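Local atomic coordinates of rhizobiales Sp. Pch2 (Marine metagenome, PDB entry 6PB3), a protein that probably acts as a Trip13-like AAA+ ATPase that remodels HORMA domain proteins and thereby regulates bacterial cGAS-like enzymes in immunity against bacteriophages. Residues Y17-L29 and G86-R100. Residues are numbered along the deposited sequence; the frame is centred on the assembly and turned at random.
Sequences YPDVDARERLNNL and GKTELAETIGDDVAR. With SO4 (sulfate ion), chain B.
The helix that follows the P-loop of this AAA+ ATPase, 87-93, is flanked by helix 20-28, whose Leu26 packs on Leu90, while Tyr17, at the end of strand 15-17, lies on Gly95 in helix 95-100. Helix 20-28 runs roughly antiparallel to helix 87-93, at 144°, with 9.3 Å between the axes. Gly95 has no side chain, which lets the Tyr17 ring settle face-on over its CA, 3.9 Å from the ring centroid, in a CH-pi contact. Glu92 O lies at the ring's edge, near its plane, beside Tyr17 OH; the refined separation is too short to be taken literally. A water accepts from Gly95 N and donates to Ala91 O, satisfying both, and donates weakly to Tyr17 OH.

Next to the tyrosine, Asp19 N donates to Asp96 OD1 (2.6 Å), nearly straight at 164°, while Asp19 OD1 caps helix 20-28 through Asp21 N. Asp96 reaches across because its CG stands opposite the backbone N (chi1 -169°). Leu26 lies alongside Thr93, pointing the opposite way, and meets Leu90 CD1 through CD2 (3.7 Å) and also Ile94 CD1; Leu29 CD1 packs on Leu90. Thr93 suits this mixed seam: its OG1 bonds back to Glu89 O, and its CG2 lies 3.7 Å above the centre of the Arg25 guanidinium. Arg25 sends NH1 to Glu89 OE1 at 2.7 Å, which it meets from above the carboxylate plane, and more weakly to Glu92 OE1.

At the far end, Gly86, Lys87 and Thr88 grip a sulfate, Thr88 OG1 at 2.7 Å from its O2, as a Walker A motif would hold a nucleotide phosphate. The salt bridges to Glu89 and Glu92 thus tie helix 20-28 to the very helix whose first turn holds the anion, probably offsetting part of the acidic charge on its flank.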
loop_
_atom_site.group_PDB
_atom_site.type_symbol
_atom_site.label_atom_id
_atom_site.label_comp_id
_atom_site.label_asym_id
_atom_site.label_seq_id
_atom_site.Cartn_x
_atom_site.Cartn_y
_atom_site.Cartn_z
ATOM N N TYR A 17 26.486 8.038 -36.849
ATOM C CA TYR A 17 26.974 9.320 -36.386
ATOM C C TYR A 17 28.349 9.613 -36.974
ATOM O O TYR A 17 29.115 8.689 -37.264
ATOM C CB TYR A 17 27.047 9.360 -34.859
ATOM C CG TYR A 17 25.721 9.062 -34.202
ATOM C CD1 TYR A 17 24.763 10.055 -34.055
ATOM C CD2 TYR A 17 25.431 7.796 -33.719
ATOM C CE1 TYR A 17 23.545 9.785 -33.443
ATOM C CE2 TYR A 17 24.226 7.525 -33.108
ATOM C CZ TYR A 17 23.279 8.523 -32.985
ATOM O OH TYR A 17 22.060 8.259 -32.376
ATOM N N PRO A 18 28.693 10.891 -37.160
ATOM C CA PRO A 18 27.908 12.099 -36.870
ATOM C C PRO A 18 26.679 12.311 -37.762
ATOM O O PRO A 18 26.616 11.846 -38.903
ATOM C CB PRO A 18 28.917 13.237 -37.105
ATOM C CG PRO A 18 30.255 12.591 -37.146
ATOM C CD PRO A 18 30.042 11.215 -37.646
ATOM N N ASP A 19 25.723 13.068 -37.230
ATOM C CA ASP A 19 24.469 13.371 -37.904
ATOM C C ASP A 19 24.060 14.804 -37.579
ATOM O O ASP A 19 24.032 15.181 -36.400
ATOM C CB ASP A 19 23.382 12.387 -37.462
ATOM C CG ASP A 19 22.146 12.471 -38.312
ATOM O OD1 ASP A 19 21.525 13.555 -38.372
ATOM O OD2 ASP A 19 21.809 11.448 -38.934
ATOM N N VAL A 20 23.741 15.583 -38.624
ATOM C CA VAL A 20 23.308 16.976 -38.462
ATOM C C VAL A 20 22.048 17.054 -37.605
ATOM O O VAL A 20 21.895 17.967 -36.785
ATOM C CB VAL A 20 23.061 17.641 -39.834
ATOM C CG1 VAL A 20 24.357 18.148 -40.475
ATOM C CG2 VAL A 20 22.343 16.685 -40.764
ATOM N N ASP A 21 21.106 16.129 -37.816
ATOM C CA ASP A 21 19.848 16.173 -37.077
ATOM C C ASP A 21 20.060 15.779 -35.623
ATOM O O ASP A 21 19.456 16.372 -34.721
ATOM C CB ASP A 21 18.808 15.268 -37.745
ATOM C CG ASP A 21 17.404 15.434 -37.149
ATOM O OD1 ASP A 21 16.994 16.582 -36.848
ATOM O OD2 ASP A 21 16.703 14.408 -36.991
ATOM N N ALA A 22 20.919 14.793 -35.363
ATOM C CA ALA A 22 21.221 14.472 -33.971
ATOM C C ALA A 22 21.867 15.664 -33.275
ATOM O O ALA A 22 21.496 16.010 -32.149
ATOM C CB ALA A 22 22.116 13.236 -33.885
ATOM N N ARG A 23 22.822 16.320 -33.940
ATOM C CA ARG A 23 23.472 17.478 -33.341
ATOM C C ARG A 23 22.444 18.553 -33.006
ATOM O O ARG A 23 22.475 19.142 -31.920
ATOM C CB ARG A 23 24.553 18.028 -34.286
ATOM C CG ARG A 23 25.593 18.919 -33.586
ATOM C CD ARG A 23 25.517 20.360 -34.067
ATOM N NE ARG A 23 26.369 21.261 -33.282
ATOM C CZ ARG A 23 26.418 22.584 -33.437
ATOM N NH1 ARG A 23 25.671 23.181 -34.357
ATOM N NH2 ARG A 23 27.217 23.319 -32.673
ATOM N N GLU A 24 21.523 18.826 -33.943
ATOM C CA GLU A 24 20.488 19.828 -33.710
ATOM C C GLU A 24 19.629 19.441 -32.513
ATOM O O GLU A 24 19.381 20.257 -31.617
ATOM C CB GLU A 24 19.635 19.989 -34.970
ATOM C CG GLU A 24 18.964 21.326 -35.112
ATOM C CD GLU A 24 18.578 21.606 -36.550
ATOM O OE1 GLU A 24 19.074 20.889 -37.445
ATOM O OE2 GLU A 24 17.778 22.537 -36.792
ATOM N N ARG A 25 19.188 18.181 -32.471
ATOM C CA ARG A 25 18.409 17.698 -31.336
ATOM C C ARG A 25 19.201 17.785 -30.033
ATOM O O ARG A 25 18.670 18.234 -29.013
ATOM C CB ARG A 25 17.925 16.264 -31.595
ATOM C CG ARG A 25 16.963 16.105 -32.836
ATOM C CD ARG A 25 16.014 14.890 -32.653
ATOM N NE ARG A 25 16.452 13.653 -33.298
ATOM C CZ ARG A 25 16.318 12.434 -32.778
ATOM N NH1 ARG A 25 15.785 12.261 -31.577
ATOM N NH2 ARG A 25 16.738 11.376 -33.457
ATOM N N LEU A 26 20.472 17.371 -30.041
ATOM C CA LEU A 26 21.295 17.516 -28.840
ATOM C C LEU A 26 21.316 18.961 -28.368
ATOM O O LEU A 26 21.142 19.235 -27.175
ATOM C CB LEU A 26 22.726 17.041 -29.099
ATOM C CG LEU A 26 23.246 15.680 -28.677
ATOM C CD1 LEU A 26 24.711 15.668 -29.041
ATOM C CD2 LEU A 26 23.054 15.399 -27.173
ATOM N N ASN A 27 21.560 19.896 -29.298
ATOM C CA ASN A 27 21.638 21.313 -28.961
ATOM C C ASN A 27 20.333 21.804 -28.352
ATOM O O ASN A 27 20.330 22.687 -27.485
ATOM C CB ASN A 27 21.952 22.138 -30.213
ATOM C CG ASN A 27 23.349 21.935 -30.716
ATOM O OD1 ASN A 27 24.051 21.026 -30.280
ATOM N ND2 ASN A 27 23.770 22.787 -31.651
ATOM N N ASN A 28 19.208 21.274 -28.829
ATOM C CA ASN A 28 17.914 21.721 -28.331
ATOM C C ASN A 28 17.645 21.221 -26.908
ATOM O O ASN A 28 16.763 21.761 -26.227
ATOM C CB ASN A 28 16.806 21.285 -29.306
ATOM C CG ASN A 28 16.806 22.088 -30.633
ATOM O OD1 ASN A 28 17.567 23.041 -30.817
ATOM N ND2 ASN A 28 15.951 21.681 -31.559
ATOM N N LEU A 29 18.400 20.230 -26.428
ATOM C CA LEU A 29 18.289 19.811 -25.034
ATOM C C LEU A 29 18.989 20.817 -24.132
ATOM O O LEU A 29 20.214 20.959 -24.189
ATOM C CB LEU A 29 18.897 18.427 -24.828
ATOM C CG LEU A 29 18.286 17.286 -25.632
ATOM C CD1 LEU A 29 18.919 15.958 -25.208
ATOM C CD2 LEU A 29 16.789 17.238 -25.419
ATOM N N GLY A 86 13.901 14.066 -21.137
ATOM C CA GLY A 86 14.780 14.022 -22.299
ATOM C C GLY A 86 15.773 12.876 -22.312
ATOM O O GLY A 86 16.699 12.880 -23.149
ATOM N N LYS A 87 15.612 11.897 -21.419
ATOM C CA LYS A 87 16.540 10.767 -21.349
ATOM C C LYS A 87 16.643 10.055 -22.689
ATOM O O LYS A 87 17.746 9.792 -23.187
ATOM C CB LYS A 87 16.084 9.776 -20.270
ATOM C CG LYS A 87 16.064 10.320 -18.850
ATOM C CD LYS A 87 15.702 9.218 -17.853
ATOM C CE LYS A 87 14.178 9.051 -17.694
ATOM N NZ LYS A 87 13.523 8.303 -18.792
ATOM N N THR A 88 15.492 9.694 -23.264
ATOM C CA THR A 88 15.472 8.981 -24.536
ATOM C C THR A 88 16.061 9.839 -25.645
ATOM O O THR A 88 16.883 9.373 -26.446
ATOM C CB THR A 88 14.030 8.587 -24.873
ATOM O OG1 THR A 88 13.455 7.904 -23.752
ATOM C CG2 THR A 88 13.978 7.698 -26.114
ATOM N N GLU A 89 15.636 11.102 -25.712
ATOM C CA GLU A 89 16.146 11.997 -26.738
ATOM C C GLU A 89 17.649 12.180 -26.585
ATOM O O GLU A 89 18.378 12.249 -27.579
ATOM C CB GLU A 89 15.411 13.336 -26.671
ATOM C CG GLU A 89 15.904 14.372 -27.663
ATOM C CD GLU A 89 15.262 14.233 -29.026
ATOM O OE1 GLU A 89 14.660 13.171 -29.305
ATOM O OE2 GLU A 89 15.360 15.197 -29.818
ATOM N N LEU A 90 18.136 12.222 -25.345
ATOM C CA LEU A 90 19.581 12.284 -25.138
ATOM C C LEU A 90 20.261 11.003 -25.613
ATOM O O LEU A 90 21.271 11.051 -26.324
ATOM C CB LEU A 90 19.884 12.545 -23.662
ATOM C CG LEU A 90 21.365 12.621 -23.301
ATOM C CD1 LEU A 90 22.024 13.814 -24.020
ATOM C CD2 LEU A 90 21.542 12.742 -21.811
ATOM N N ALA A 91 19.707 9.844 -25.253
ATOM C CA ALA A 91 20.348 8.592 -25.632
ATOM C C ALA A 91 20.359 8.399 -27.141
ATOM O O ALA A 91 21.283 7.778 -27.674
ATOM C CB ALA A 91 19.647 7.415 -24.944
ATOM N N GLU A 92 19.335 8.896 -27.839
ATOM C CA GLU A 92 19.243 8.720 -29.283
ATOM C C GLU A 92 20.127 9.676 -30.058
ATOM O O GLU A 92 20.300 9.484 -31.264
ATOM C CB GLU A 92 17.805 8.912 -29.757
ATOM C CG GLU A 92 16.844 7.811 -29.334
ATOM C CD GLU A 92 15.440 8.088 -29.847
ATOM O OE1 GLU A 92 15.190 9.234 -30.278
ATOM O OE2 GLU A 92 14.589 7.172 -29.821
ATOM N N THR A 93 20.663 10.712 -29.422
ATOM C CA THR A 93 21.467 11.684 -30.147
ATOM C C THR A 93 22.896 11.820 -29.643
ATOM O O THR A 93 23.738 12.349 -30.380
ATOM C CB THR A 93 20.794 13.064 -30.109
ATOM O OG1 THR A 93 20.598 13.469 -28.745
ATOM C CG2 THR A 93 19.453 13.003 -30.816
ATOM N N ILE A 94 23.194 11.338 -28.433
ATOM C CA ILE A 94 24.490 11.554 -27.794
ATOM C C ILE A 94 25.637 10.964 -28.600
ATOM O O ILE A 94 26.788 11.391 -28.437
ATOM C CB ILE A 94 24.459 10.971 -26.363
ATOM C CG1 ILE A 94 25.598 11.529 -25.511
ATOM C CG2 ILE A 94 24.483 9.438 -26.390
ATOM C CD1 ILE A 94 25.623 13.051 -25.485
ATOM N N GLY A 95 25.353 9.999 -29.474
ATOM C CA GLY A 95 26.389 9.391 -30.285
ATOM C C GLY A 95 27.073 10.367 -31.218
ATOM O O GLY A 95 28.223 10.137 -31.610
ATOM N N ASP A 96 26.397 11.465 -31.565
ATOM C CA ASP A 96 27.036 12.518 -32.337
ATOM C C ASP A 96 28.131 13.188 -31.532
ATOM O O ASP A 96 29.195 13.520 -32.069
ATOM C CB ASP A 96 26.000 13.551 -32.767
ATOM C CG ASP A 96 26.549 14.516 -33.778
ATOM O OD1 ASP A 96 26.525 14.172 -34.976
ATOM O OD2 ASP A 96 27.017 15.604 -33.378
ATOM N N ASP A 97 27.870 13.427 -30.248
ATOM C CA ASP A 97 28.892 13.967 -29.362
ATOM C C ASP A 97 30.069 13.004 -29.206
ATOM O O ASP A 97 31.230 13.428 -29.224
ATOM C CB ASP A 97 28.267 14.270 -28.005
ATOM C CG ASP A 97 28.939 15.415 -27.303
ATOM O OD1 ASP A 97 30.138 15.284 -26.973
ATOM O OD2 ASP A 97 28.268 16.452 -27.101
ATOM N N VAL A 98 29.794 11.707 -29.024
ATOM C CA VAL A 98 30.881 10.749 -28.846
ATOM C C VAL A 98 31.718 10.670 -30.111
ATOM O O VAL A 98 32.949 10.563 -30.056
ATOM C CB VAL A 98 30.340 9.360 -28.472
ATOM C CG1 VAL A 98 31.508 8.392 -28.268
ATOM C CG2 VAL A 98 29.412 9.423 -27.228
ATOM N N ALA A 99 31.054 10.700 -31.269
ATOM C CA ALA A 99 31.751 10.659 -32.545
ATOM C C ALA A 99 32.687 11.845 -32.683
ATOM O O ALA A 99 33.823 11.701 -33.152
ATOM C CB ALA A 99 30.738 10.642 -33.685
ATOM N N ARG A 100 32.228 13.025 -32.265
ATOM C CA ARG A 100 33.077 14.211 -32.295
ATOM C C ARG A 100 34.241 14.076 -31.317
ATOM O O ARG A 100 35.391 14.340 -31.671
ATOM C CB ARG A 100 32.236 15.448 -31.975
ATOM C CG ARG A 100 31.478 16.014 -33.179
ATOM C CD ARG A 100 30.178 16.662 -32.756
ATOM N NE ARG A 100 30.380 17.830 -31.908
ATOM C CZ ARG A 100 29.962 19.047 -32.230
ATOM N NH1 ARG A 100 29.324 19.235 -33.377
ATOM N NH2 ARG A 100 30.169 20.070 -31.414
HETATM S S SO4 B . 12.239 10.785 -21.082
HETATM O O1 SO4 B . 11.009 10.142 -20.611
HETATM O O2 SO4 B . 12.925 9.821 -21.935
HETATM O O3 SO4 B . 11.897 11.984 -21.881
HETATM O O4 SO4 B . 13.043 11.242 -19.951
HETATM O O HOH W 1 23.048 8.441 -29.914
#